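Local atomic coordinates of dehydroquinate synthase (Thermus thermophilus, PDB entry 1UJN), a protein that probably catalyses the second step of chorismate biosynthesis, converting 3-deoxy-D-arabino-heptulosonate 7-phosphate to 3-dehydroquinate with NAD and a divalent metal ion. Residues Leu56-Gly61 against Gly94-Leu99; Ala31-Asp36 against Thr87-Gly92; Ala63-Glu68 against Gly133-Glu138; Tyr113-Thr118 against Gln150-Glu155. One frame throughout, in Å; residues are numbered along the deposited sequence.

How the contacts relate
Starting from the N terminus, strand 31-36 comes first and waits for 87-92 to close contact 2. Inside that loop lie 56-61 and 63-68, whose partners come later: 94-99 closes contact 1, and 133-138 closes contact 3. Contacts 1, 2 and 3 therefore cross one another, and none nests inside another. Contact 4 opens at 113-118, after contacts 1 and 2 have closed, and ends at 150-155, crossing contact 3. Contacts 2 and 4 are strand pairs of one sheet, joined by the 87-92 to 112-117 pairing. Contact 1 ties edge strand 55-58 to helix 94-106, and contact 3 ties the start of helix 67-80 to hairpin strand 131-136.

Contact 1. Residues Leu56-Gly61 against Gly94-Leu99; sequences LGLPGG and GTLTDL
At the edge of the Rossmann-like sheet of dehydroquinate synthase, Leu58 on the outermost strand, 55-58, and the glycines after it, Gly60 and Gly61, pack on the first turns of helix 94-106 through Thr95, Leu96 and Leu99. Leu58 points toward the helix and crosses Leu99 at about a right angle, methyl against methyl, with Leu58 CD1 3.6 Å from Leu99 CD2. Leu96 sits beside this pair; its CD1 is 4.4 Å from Leu58 CD1, while its other methyl, CD2, rests 4.0 Å from Gly60 CA. Leu34 of the neighbouring strand touches both Leu58 and Leu96 and so continues the apolar layer between sheet and helix 94-106. The polar end lies at Thr95. With OG1 between the backbone N and the carbonyl carbon (chi1 58°), the hydroxyl accepts a bond from Gly61 N at 3.3 Å. Its methyl CG2 meanwhile lies 3.5 Å from Gly61 O. The N-H...O angle to Thr95 is 137°, so this one bond is long and bent: the leucines supply the apolar part of the contact, about half of its buried area, while the hydroxyl gives the turning glycine backbone a polar foothold on the helix.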
loop_
_atom_site.group_PDB
_atom_site.type_symbol
_atom_site.label_atom_id
_atom_site.label_comp_id
_atom_site.label_asym_id
_atom_site.label_seq_id
_atom_site.Cartn_x
_atom_site.Cartn_y
_atom_site.Cartn_z
ATOM N N LEU A 56 -8.815 -0.437 -20.357
ATOM C CA LEU A 56 -7.591 -1.165 -20.667
ATOM C C LEU A 56 -7.844 -2.649 -20.456
ATOM O O LEU A 56 -8.240 -3.073 -19.359
ATOM C CB LEU A 56 -6.435 -0.711 -19.765
ATOM C CG LEU A 56 -5.121 -1.482 -19.970
ATOM C CD1 LEU A 56 -4.579 -1.207 -21.375
ATOM C CD2 LEU A 56 -4.098 -1.072 -18.922
ATOM N N GLY A 57 -7.627 -3.431 -21.513
ATOM C CA GLY A 57 -7.832 -4.865 -21.445
ATOM C C GLY A 57 -6.533 -5.590 -21.156
ATOM O O GLY A 57 -5.467 -5.183 -21.614
ATOM N N LEU A 58 -6.622 -6.665 -20.386
ATOM C CA LEU A 58 -5.446 -7.433 -20.025
ATOM C C LEU A 58 -5.749 -8.917 -20.070
ATOM O O LEU A 58 -6.895 -9.333 -19.909
ATOM C CB LEU A 58 -4.999 -7.084 -18.604
ATOM C CG LEU A 58 -4.648 -5.650 -18.220
ATOM C CD1 LEU A 58 -4.416 -5.589 -16.720
ATOM C CD2 LEU A 58 -3.418 -5.191 -18.972
ATOM N N PRO A 59 -4.724 -9.738 -20.326
ATOM C CA PRO A 59 -4.985 -11.176 -20.355
ATOM C C PRO A 59 -5.129 -11.594 -18.895
ATOM O O PRO A 59 -4.392 -11.106 -18.038
ATOM C CB PRO A 59 -3.717 -11.751 -20.987
ATOM C CG PRO A 59 -3.235 -10.629 -21.864
ATOM C CD PRO A 59 -3.434 -9.425 -20.966
ATOM N N GLY A 60 -6.085 -12.468 -18.609
ATOM C CA GLY A 60 -6.262 -12.926 -17.245
ATOM C C GLY A 60 -5.185 -13.945 -16.937
ATOM O O GLY A 60 -4.274 -14.144 -17.736
ATOM N N GLY A 61 -5.273 -14.600 -15.789
ATOM C CA GLY A 61 -4.259 -15.584 -15.457
ATOM C C GLY A 61 -3.184 -14.991 -14.573
ATOM O O GLY A 61 -3.148 -13.782 -14.354
ATOM N N GLY A 94 -10.340 -13.446 -10.149
ATOM C CA GLY A 94 -9.433 -13.181 -9.045
ATOM C C GLY A 94 -8.115 -12.501 -9.364
ATOM O O GLY A 94 -7.661 -11.639 -8.609
ATOM N N THR A 95 -7.484 -12.884 -10.468
ATOM C CA THR A 95 -6.211 -12.285 -10.833
ATOM C C THR A 95 -6.373 -10.809 -11.183
ATOM O O THR A 95 -5.500 -9.998 -10.885
ATOM C CB THR A 95 -5.562 -13.029 -12.024
ATOM O OG1 THR A 95 -6.451 -13.012 -13.148
ATOM C CG2 THR A 95 -5.266 -14.471 -11.640
ATOM N N LEU A 96 -7.492 -10.464 -11.815
ATOM C CA LEU A 96 -7.744 -9.080 -12.196
ATOM C C LEU A 96 -8.038 -8.217 -10.984
ATOM O O LEU A 96 -7.579 -7.082 -10.914
ATOM C CB LEU A 96 -8.910 -8.984 -13.184
ATOM C CG LEU A 96 -8.559 -8.687 -14.649
ATOM C CD1 LEU A 96 -7.928 -7.303 -14.750
ATOM C CD2 LEU A 96 -7.611 -9.753 -15.195
ATOM N N THR A 97 -8.805 -8.739 -10.032
ATOM C CA THR A 97 -9.103 -7.945 -8.852
ATOM C C THR A 97 -7.861 -7.848 -7.977
ATOM O O THR A 97 -7.651 -6.836 -7.313
ATOM C CB THR A 97 -10.300 -8.513 -8.049
ATOM O OG1 THR A 97 -10.162 -9.926 -7.897
ATOM C CG2 THR A 97 -11.603 -8.208 -8.767
ATOM N N ASP A 98 -7.034 -8.891 -7.989
ATOM C CA ASP A 98 -5.790 -8.882 -7.213
ATOM C C ASP A 98 -4.893 -7.762 -7.745
ATOM O O ASP A 98 -4.420 -6.908 -6.988
ATOM C CB ASP A 98 -5.060 -10.232 -7.342
ATOM C CG ASP A 98 -5.594 -11.287 -6.384
ATOM O OD1 ASP A 98 -5.160 -12.456 -6.481
ATOM O OD2 ASP A 98 -6.439 -10.956 -5.526
ATOM N N LEU A 99 -4.662 -7.770 -9.055
ATOM C CA LEU A 99 -3.829 -6.757 -9.696
ATOM C C LEU A 99 -4.471 -5.373 -9.623
ATOM O O LEU A 99 -3.855 -4.418 -9.141
ATOM C CB LEU A 99 -3.590 -7.125 -11.161
ATOM C CG LEU A 99 -2.918 -6.042 -12.012
ATOM C CD1 LEU A 99 -1.456 -5.906 -11.603
ATOM C CD2 LEU A 99 -3.036 -6.401 -13.473
#

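Contact 2. Residues Ala31-Asp36 against Thr87-Gly92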
loop_
_atom_site.group_PDB
_atom_site.type_symbol
_atom_site.label_atom_id
_atom_site.label_comp_id
_atom_site.label_asym_id
_atom_site.label_seq_id
_atom_site.Cartn_x
_atom_site.Cartn_y
_atom_site.Cartn_z
ATOM N N ALA A 31 -12.910 8.329 -13.925
ATOM C CA ALA A 31 -12.810 6.881 -13.779
ATOM C C ALA A 31 -12.080 6.199 -14.927
ATOM O O ALA A 31 -11.903 6.771 -16.005
ATOM C CB ALA A 31 -14.216 6.289 -13.636
ATOM N N ALA A 32 -11.657 4.964 -14.676
ATOM C CA ALA A 32 -10.966 4.155 -15.667
ATOM C C ALA A 32 -11.413 2.726 -15.394
ATOM O O ALA A 32 -11.788 2.400 -14.265
ATOM C CB ALA A 32 -9.454 4.286 -15.504
ATOM N N LEU A 33 -11.390 1.878 -16.415
ATOM C CA LEU A 33 -11.829 0.503 -16.237
ATOM C C LEU A 33 -10.794 -0.471 -16.784
ATOM O O LEU A 33 -10.353 -0.356 -17.924
ATOM C CB LEU A 33 -13.193 0.294 -16.924
ATOM C CG LEU A 33 -13.931 -1.041 -16.729
ATOM C CD1 LEU A 33 -15.423 -0.841 -16.996
ATOM C CD2 LEU A 33 -13.351 -2.106 -17.662
ATOM N N LEU A 34 -10.401 -1.414 -15.931
ATOM C CA LEU A 34 -9.430 -2.452 -16.255
ATOM C C LEU A 34 -10.229 -3.753 -16.389
ATOM O O LEU A 34 -11.056 -4.064 -15.524
ATOM C CB LEU A 34 -8.424 -2.570 -15.105
ATOM C CG LEU A 34 -7.231 -3.506 -15.267
ATOM C CD1 LEU A 34 -6.307 -2.943 -16.339
ATOM C CD2 LEU A 34 -6.488 -3.645 -13.933
ATOM N N PHE A 35 -9.982 -4.524 -17.447
ATOM C CA PHE A 35 -10.737 -5.759 -17.646
ATOM C C PHE A 35 -9.959 -6.924 -18.256
ATOM O O PHE A 35 -8.961 -6.730 -18.941
ATOM C CB PHE A 35 -11.959 -5.475 -18.530
ATOM C CG PHE A 35 -11.611 -5.087 -19.950
ATOM C CD1 PHE A 35 -11.522 -6.052 -20.951
ATOM C CD2 PHE A 35 -11.370 -3.757 -20.281
ATOM C CE1 PHE A 35 -11.199 -5.699 -22.264
ATOM C CE2 PHE A 35 -11.044 -3.390 -21.591
ATOM C CZ PHE A 35 -10.960 -4.364 -22.585
ATOM N N ASP A 36 -10.447 -8.132 -17.987
ATOM C CA ASP A 36 -9.872 -9.363 -18.519
ATOM C C ASP A 36 -10.420 -9.436 -19.948
ATOM O O ASP A 36 -11.628 -9.391 -20.134
ATOM C CB ASP A 36 -10.381 -10.558 -17.702
ATOM C CG ASP A 36 -9.864 -11.893 -18.216
ATOM O OD1 ASP A 36 -9.675 -12.038 -19.440
ATOM O OD2 ASP A 36 -9.662 -12.807 -17.389
ATOM N N THR A 87 -11.976 6.758 -9.754
ATOM C CA THR A 87 -12.395 5.422 -9.349
ATOM C C THR A 87 -11.935 4.435 -10.408
ATOM O O THR A 87 -12.104 4.675 -11.607
ATOM C CB THR A 87 -13.931 5.310 -9.242
ATOM O OG1 THR A 87 -14.413 6.229 -8.257
ATOM C CG2 THR A 87 -14.338 3.890 -8.842
ATOM N N LEU A 88 -11.345 3.329 -9.970
ATOM C CA LEU A 88 -10.894 2.295 -10.897
ATOM C C LEU A 88 -11.914 1.162 -10.866
ATOM O O LEU A 88 -12.200 0.618 -9.802
ATOM C CB LEU A 88 -9.529 1.741 -10.468
ATOM C CG LEU A 88 -8.949 0.634 -11.363
ATOM C CD1 LEU A 88 -8.613 1.214 -12.736
ATOM C CD2 LEU A 88 -7.698 0.055 -10.732
ATOM N N LEU A 89 -12.477 0.825 -12.021
ATOM C CA LEU A 89 -13.441 -0.266 -12.095
ATOM C C LEU A 89 -12.677 -1.494 -12.582
ATOM O O LEU A 89 -11.891 -1.413 -13.528
ATOM C CB LEU A 89 -14.586 0.081 -13.058
ATOM C CG LEU A 89 -15.555 1.166 -12.572
ATOM C CD1 LEU A 89 -14.896 2.539 -12.623
ATOM C CD2 LEU A 89 -16.798 1.154 -13.460
ATOM N N VAL A 90 -12.883 -2.628 -11.923
ATOM C CA VAL A 90 -12.163 -3.835 -12.304
ATOM C C VAL A 90 -13.116 -4.961 -12.654
ATOM O O VAL A 90 -13.896 -5.421 -11.812
ATOM C CB VAL A 90 -11.212 -4.287 -11.169
ATOM C CG1 VAL A 90 -10.306 -5.398 -11.665
ATOM C CG2 VAL A 90 -10.376 -3.097 -10.688
ATOM N N VAL A 91 -13.040 -5.411 -13.902
ATOM C CA VAL A 91 -13.923 -6.459 -14.399
ATOM C C VAL A 91 -13.124 -7.699 -14.787
ATOM O O VAL A 91 -12.341 -7.671 -15.737
ATOM C CB VAL A 91 -14.710 -5.960 -15.631
ATOM C CG1 VAL A 91 -15.756 -6.998 -16.041
ATOM C CG2 VAL A 91 -15.367 -4.606 -15.324
ATOM N N GLY A 92 -13.326 -8.783 -14.044
ATOM C CA GLY A 92 -12.608 -10.012 -14.330
ATOM C C GLY A 92 -12.629 -10.953 -13.144
ATOM O O GLY A 92 -13.423 -10.783 -12.215
#
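Ala32, Leu34 and Asp36 of strand 31-36 bond to Thr87, Leu89 and Val91 of strand 87-92, its neighbour in the Rossmann-like sheet of the N-terminal half, making a parallel pair. Five backbone hydrogen bonds hold it. Ala32 and Leu34 each give their N-H and receive one on their carbonyl, and Asp36 N closes the row on Val91 O at 3.0 Å. The bond from Leu89 N to Ala32 O is short, at 2.8 Å, and nearly straight, at 174°. The same carbonyls also take weaker CA-H...O contacts, such as Phe35 CA to Val91 O at 3.1 Å. Apolar packing covers both faces. On the one carrying Leu33, Phe35, Leu89 and Val91, Leu33 crosses Leu89 at about a right angle, with Leu33 CG 3.9 Å from Leu89 CB, and sets CD2 4.0 Å from Val91 CG2; helix 40-50 lies over this side. On the face of Ala32, Leu34, Leu88 and Val90, Leu88 has CG anti to its backbone N (chi1 180°), which carries CD1 across to 4.2 Å from Ala32 CB; helix 94-106 covers it. The carboxylate of Asp36 turns to Arg38 N through OD1, while Asp36 CB rests 4.1 Å from Gly92 CA.

Contact 3. Residues Ala63-Glu68 against Gly133-Glu138; sequences AAKSLE and GINLPE
Two torsions carry the Lys65 side chain across strand 131-136, over Asn135 toward Gly133: chi1 of -69° sets CG anti to the carbonyl carbon, and a single bend at chi3 (58°) turns the end of the chain. Lys65 CE then passes 3.7 Å from Gly133 O, and the aliphatic start of the chain lies against the asparagine amide, with Lys65 CB 3.6 Å from Asn135 ND2. The backbone of Lys65, centre of an inverse gamma turn, presents its carbonyl to the strand, and Asn135 N donates to Lys65 O at 2.8 Å. The donor stands above the carbonyl plane, 48° out of it, although the N-H aims fairly straight. Waters fill in the polar seam. One lies 2.9 Å from Lys65 NZ and also contacts Asn135 OD1; another accepts a hydrogen bond from Leu67 N at 2.9 Å and donates one to Asn135 O at 2.6 Å. Beyond it Leu67 straddles two strand residues, with CD2 3.7 Å from Ile134 CD1 and CD1 3.7 Å from Leu136 CD2. At the polar ends, Lys65 NZ forms a salt bridge with Asp98 and a hydrogen bond to Asn141; Asn135 OD1 accepts from Asn141 N and ND2 donates to Glu62 OE1. The Asn135 side chain also touches Lys140, a predicted NAD-binding residue. Ser66, at the N-cap, bonds Val69 N through OG; the helix it begins, 67-80, meets strand 131-136 through Leu67. Helix 94-106 also adjoins, with Thr95 touching Lys65 and Leu99 touching Ile134, and Gly71 and Ser75 of the second subunit pack on Leu67 and Leu136 at the dimer interface.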
loop_
_atom_site.group_PDB
_atom_site.type_symbol
_atom_site.label_atom_id
_atom_site.label_comp_id
_atom_site.label_asym_id
_atom_site.label_seq_id
_atom_site.Cartn_x
_atom_site.Cartn_y
_atom_site.Cartn_z
ATOM N N ALA A 63 -0.113 -14.407 -15.107
ATOM C CA ALA A 63 0.800 -13.482 -15.777
ATOM C C ALA A 63 0.406 -12.029 -15.528
ATOM O O ALA A 63 1.248 -11.133 -15.597
ATOM C CB ALA A 63 0.831 -13.769 -17.283
ATOM N N ALA A 64 -0.870 -11.797 -15.237
ATOM C CA ALA A 64 -1.362 -10.443 -14.974
ATOM C C ALA A 64 -0.888 -9.932 -13.616
ATOM O O ALA A 64 -0.846 -8.722 -13.376
ATOM C CB ALA A 64 -2.887 -10.418 -15.028
ATOM N N LYS A 65 -0.545 -10.856 -12.725
ATOM C CA LYS A 65 -0.087 -10.489 -11.390
ATOM C C LYS A 65 1.434 -10.416 -11.348
ATOM O O LYS A 65 2.093 -11.206 -10.669
ATOM C CB LYS A 65 -0.621 -11.495 -10.364
ATOM C CG LYS A 65 -2.129 -11.401 -10.174
ATOM C CD LYS A 65 -2.695 -12.521 -9.305
ATOM C CE LYS A 65 -2.065 -12.563 -7.918
ATOM N NZ LYS A 65 -2.746 -13.587 -7.065
ATOM N N SER A 66 1.980 -9.442 -12.069
ATOM C CA SER A 66 3.422 -9.254 -12.152
ATOM C C SER A 66 3.797 -7.785 -12.027
ATOM O O SER A 66 2.963 -6.903 -12.225
ATOM C CB SER A 66 3.937 -9.771 -13.492
ATOM O OG SER A 66 3.505 -8.924 -14.542
ATOM N N LEU A 67 5.065 -7.530 -11.722
ATOM C CA LEU A 67 5.562 -6.166 -11.581
ATOM C C LEU A 67 5.461 -5.423 -12.905
ATOM O O LEU A 67 5.203 -4.222 -12.938
ATOM C CB LEU A 67 7.019 -6.176 -11.108
ATOM C CG LEU A 67 7.273 -6.518 -9.637
ATOM C CD1 LEU A 67 8.743 -6.862 -9.422
ATOM C CD2 LEU A 67 6.858 -5.339 -8.770
ATOM N N GLU A 68 5.661 -6.143 -14.003
ATOM C CA GLU A 68 5.596 -5.521 -15.315
ATOM C C GLU A 68 4.198 -5.007 -15.646
ATOM O O GLU A 68 4.041 -3.875 -16.104
ATOM C CB GLU A 68 6.045 -6.506 -16.399
ATOM C CG GLU A 68 6.095 -5.878 -17.780
ATOM C CD GLU A 68 6.945 -4.618 -17.811
ATOM O OE1 GLU A 68 8.184 -4.731 -17.675
ATOM O OE2 GLU A 68 6.373 -3.514 -17.959
ATOM N N GLY A 133 -2.783 -7.817 -4.627
ATOM C CA GLY A 133 -1.353 -8.019 -4.767
ATOM C C GLY A 133 -0.916 -8.701 -6.048
ATOM O O GLY A 133 -1.727 -9.005 -6.921
ATOM N N ILE A 134 0.387 -8.939 -6.150
ATOM C CA ILE A 134 0.971 -9.565 -7.324
ATOM C C ILE A 134 2.026 -10.588 -6.894
ATOM O O ILE A 134 2.310 -10.738 -5.700
ATOM C CB ILE A 134 1.630 -8.501 -8.234
ATOM C CG1 ILE A 134 2.675 -7.711 -7.439
ATOM C CG2 ILE A 134 0.563 -7.543 -8.781
ATOM C CD1 ILE A 134 3.510 -6.760 -8.282
ATOM N N ASN A 135 2.603 -11.284 -7.870
ATOM C CA ASN A 135 3.620 -12.294 -7.597
ATOM C C ASN A 135 5.019 -11.769 -7.904
ATOM O O ASN A 135 5.181 -10.726 -8.541
ATOM C CB ASN A 135 3.400 -13.545 -8.461
ATOM C CG ASN A 135 1.989 -14.085 -8.372
ATOM O OD1 ASN A 135 1.439 -14.239 -7.283
ATOM N ND2 ASN A 135 1.400 -14.394 -9.525
ATOM N N LEU A 136 6.018 -12.515 -7.442
ATOM C CA LEU A 136 7.425 -12.212 -7.685
ATOM C C LEU A 136 8.037 -13.534 -8.140
ATOM O O LEU A 136 7.459 -14.597 -7.920
ATOM C CB LEU A 136 8.137 -11.772 -6.402
ATOM C CG LEU A 136 7.763 -10.447 -5.740
ATOM C CD1 LEU A 136 8.514 -10.312 -4.414
ATOM C CD2 LEU A 136 8.101 -9.303 -6.670
ATOM N N PRO A 137 9.209 -13.485 -8.785
ATOM C CA PRO A 137 9.844 -14.729 -9.233
ATOM C C PRO A 137 10.082 -15.650 -8.037
ATOM O O PRO A 137 10.045 -16.875 -8.162
ATOM C CB PRO A 137 11.148 -14.238 -9.848
ATOM C CG PRO A 137 10.750 -12.923 -10.439
ATOM C CD PRO A 137 9.905 -12.310 -9.337
ATOM N N GLU A 138 10.316 -15.043 -6.876
ATOM C CA GLU A 138 10.568 -15.784 -5.647
ATOM C C GLU A 138 9.323 -16.438 -5.052
ATOM O O GLU A 138 9.429 -17.259 -4.141
ATOM C CB GLU A 138 11.196 -14.872 -4.590
ATOM C CG GLU A 138 12.596 -14.346 -4.914
ATOM C CD GLU A 138 12.618 -13.366 -6.074
ATOM O OE1 GLU A 138 11.593 -12.700 -6.316
ATOM O OE2 GLU A 138 13.673 -13.246 -6.733
HETATM O O HOH W 1 -0.908 -15.781 -7.339
HETATM O O HOH W 2 2.869 -14.149 -12.147
HETATM O O HOH W 3 6.331 -9.913 -10.746
#

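Contact 4. Residues Tyr113-Thr118 against Gln150-Glu155; sequences YLAFPT and QGVYAE
Phe116 and Tyr153 meet on one face of a parallel strand pair, 112-117 beside 151-155. Setting CG anti to the carbonyl carbon (chi1 -64°) lets the phenylalanine ring lean across to its partner strand. Starting from the backbone, Phe116 CB is 3.8 Å from Tyr153 O, and CG also lies near that oxygen. Farther out, CD2 lies 3.7 Å from Tyr153 CB, and CE2 reaches the same carbon, also at 3.7 Å, close to the root of the tyrosine ring. The two rings meet obliquely, with centroids 5.7 Å apart and planes at 31°. At the tyrosine's edge, near its plane, Leu114 CD2 sits 4.2 Å from Tyr153 CE2. Between the strands run three nearly straight backbone bonds: Gln150 N to Tyr113 O, Ala115 N to Gly151 O, and Tyr153 N to Ala115 O at 2.8 Å. The direct bonds then stop, since Pro117 has no N-H for Tyr153 O. A water takes over, donating hydrogen bonds to that carbonyl at 2.7 Å and to Pro117 O while accepting from Glu155 N. The proline ring instead packs by CD on Val152 CG1, 3.7 Å away, and by CG on Ala154. Strand 112-117 pairs on its other edge with 87-92; residues of strand 12-17 touch Val152 and Tyr153, helix 40-50 lies against Phe116, and Thr118, a predicted NAD-binding residue, follows directly at the strand's end.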
loop_
_atom_site.group_PDB
_atom_site.type_symbol
_atom_site.label_atom_id
_atom_site.label_comp_id
_atom_site.label_asym_id
_atom_site.label_seq_id
_atom_site.Cartn_x
_atom_site.Cartn_y
_atom_site.Cartn_z
ATOM N N TYR A 113 -11.944 1.777 -5.733
ATOM C CA TYR A 113 -12.137 0.853 -6.839
ATOM C C TYR A 113 -13.418 0.063 -6.639
ATOM O O TYR A 113 -13.868 -0.141 -5.506
ATOM C CB TYR A 113 -10.934 -0.082 -7.044
ATOM C CG TYR A 113 -10.772 -1.221 -6.069
ATOM C CD1 TYR A 113 -10.222 -1.017 -4.811
ATOM C CD2 TYR A 113 -11.106 -2.520 -6.440
ATOM C CE1 TYR A 113 -9.993 -2.087 -3.946
ATOM C CE2 TYR A 113 -10.886 -3.596 -5.581
ATOM C CZ TYR A 113 -10.325 -3.374 -4.345
ATOM O OH TYR A 113 -10.061 -4.443 -3.516
ATOM N N LEU A 114 -14.031 -0.308 -7.757
ATOM C CA LEU A 114 -15.259 -1.089 -7.758
ATOM C C LEU A 114 -14.920 -2.411 -8.418
ATOM O O LEU A 114 -14.237 -2.445 -9.441
ATOM C CB LEU A 114 -16.346 -0.382 -8.569
ATOM C CG LEU A 114 -16.873 0.936 -7.999
ATOM C CD1 LEU A 114 -17.847 1.563 -8.993
ATOM C CD2 LEU A 114 -17.552 0.678 -6.665
ATOM N N ALA A 115 -15.396 -3.498 -7.828
ATOM C CA ALA A 115 -15.120 -4.820 -8.369
ATOM C C ALA A 115 -16.338 -5.428 -9.056
ATOM O O ALA A 115 -17.450 -5.364 -8.536
ATOM C CB ALA A 115 -14.650 -5.739 -7.257
ATOM N N PHE A 116 -16.111 -6.011 -10.229
ATOM C CA PHE A 116 -17.168 -6.680 -10.985
ATOM C C PHE A 116 -16.626 -8.075 -11.280
ATOM O O PHE A 116 -16.108 -8.341 -12.367
ATOM C CB PHE A 116 -17.457 -5.937 -12.283
ATOM C CG PHE A 116 -18.000 -4.556 -12.071
ATOM C CD1 PHE A 116 -17.145 -3.489 -11.824
ATOM C CD2 PHE A 116 -19.372 -4.326 -12.087
ATOM C CE1 PHE A 116 -17.651 -2.204 -11.594
ATOM C CE2 PHE A 116 -19.886 -3.046 -11.858
ATOM C CZ PHE A 116 -19.023 -1.987 -11.612
ATOM N N PRO A 117 -16.721 -8.979 -10.297
ATOM C CA PRO A 117 -16.223 -10.347 -10.465
ATOM C C PRO A 117 -16.945 -11.111 -11.569
ATOM O O PRO A 117 -18.160 -11.004 -11.726
ATOM C CB PRO A 117 -16.412 -10.957 -9.074
ATOM C CG PRO A 117 -17.618 -10.237 -8.555
ATOM C CD PRO A 117 -17.376 -8.807 -8.987
ATOM N N THR A 118 -16.181 -11.866 -12.349
ATOM C CA THR A 118 -16.754 -12.635 -13.447
ATOM C C THR A 118 -16.464 -14.135 -13.351
ATOM O O THR A 118 -16.596 -14.866 -14.335
ATOM C CB THR A 118 -16.254 -12.102 -14.807
ATOM O OG1 THR A 118 -14.827 -12.133 -14.837
ATOM C CG2 THR A 118 -16.732 -10.667 -15.017
ATOM N N GLN A 150 -15.071 -0.351 -2.932
ATOM C CA GLN A 150 -16.123 0.556 -2.518
ATOM C C GLN A 150 -17.453 -0.150 -2.764
ATOM O O GLN A 150 -18.500 0.270 -2.275
ATOM C CB GLN A 150 -16.019 1.822 -3.358
ATOM C CG GLN A 150 -16.905 2.948 -2.941
ATOM C CD GLN A 150 -16.588 4.201 -3.723
ATOM O OE1 GLN A 150 -15.891 5.097 -3.237
ATOM N NE2 GLN A 150 -17.126 4.285 -4.935
ATOM N N GLY A 151 -17.389 -1.238 -3.526
ATOM C CA GLY A 151 -18.574 -2.022 -3.837
ATOM C C GLY A 151 -18.194 -3.210 -4.707
ATOM O O GLY A 151 -17.197 -3.151 -5.430
ATOM N N VAL A 152 -18.970 -4.293 -4.627
ATOM C CA VAL A 152 -18.726 -5.493 -5.437
ATOM C C VAL A 152 -20.039 -5.804 -6.146
ATOM O O VAL A 152 -21.081 -5.904 -5.503
ATOM C CB VAL A 152 -18.333 -6.708 -4.577
ATOM C CG1 VAL A 152 -18.149 -7.944 -5.464
ATOM C CG2 VAL A 152 -17.034 -6.418 -3.831
ATOM N N TYR A 153 -19.979 -5.952 -7.463
ATOM C CA TYR A 153 -21.170 -6.207 -8.264
ATOM C C TYR A 153 -20.957 -7.424 -9.144
ATOM O O TYR A 153 -20.248 -7.355 -10.149
ATOM C CB TYR A 153 -21.470 -4.958 -9.099
ATOM C CG TYR A 153 -21.713 -3.748 -8.221
ATOM C CD1 TYR A 153 -22.991 -3.463 -7.741
ATOM C CD2 TYR A 153 -20.650 -2.957 -7.771
ATOM C CE1 TYR A 153 -23.204 -2.424 -6.829
ATOM C CE2 TYR A 153 -20.854 -1.923 -6.855
ATOM C CZ TYR A 153 -22.132 -1.667 -6.390
ATOM O OH TYR A 153 -22.349 -0.682 -5.450
ATOM N N ALA A 154 -21.578 -8.534 -8.743
ATOM C CA ALA A 154 -21.470 -9.816 -9.436
ATOM C C ALA A 154 -22.652 -10.070 -10.356
ATOM O O ALA A 154 -23.731 -10.468 -9.906
ATOM C CB ALA A 154 -21.354 -10.951 -8.416
ATOM N N GLU A 155 -22.431 -9.831 -11.641
ATOM C CA GLU A 155 -23.446 -10.020 -12.667
ATOM C C GLU A 155 -23.420 -11.484 -13.071
ATOM O O GLU A 155 -22.501 -11.924 -13.753
ATOM C CB GLU A 155 -23.125 -9.142 -13.875
ATOM C CG GLU A 155 -24.057 -9.341 -15.055
ATOM C CD GLU A 155 -25.509 -9.230 -14.661
ATOM O OE1 GLU A 155 -25.911 -8.161 -14.147
ATOM O OE2 GLU A 155 -26.249 -10.217 -14.859
HETATM O O HOH W 4 -19.794 -8.866 -12.332
HETATM O O HOH W 5 -20.171 -12.827 -12.262
#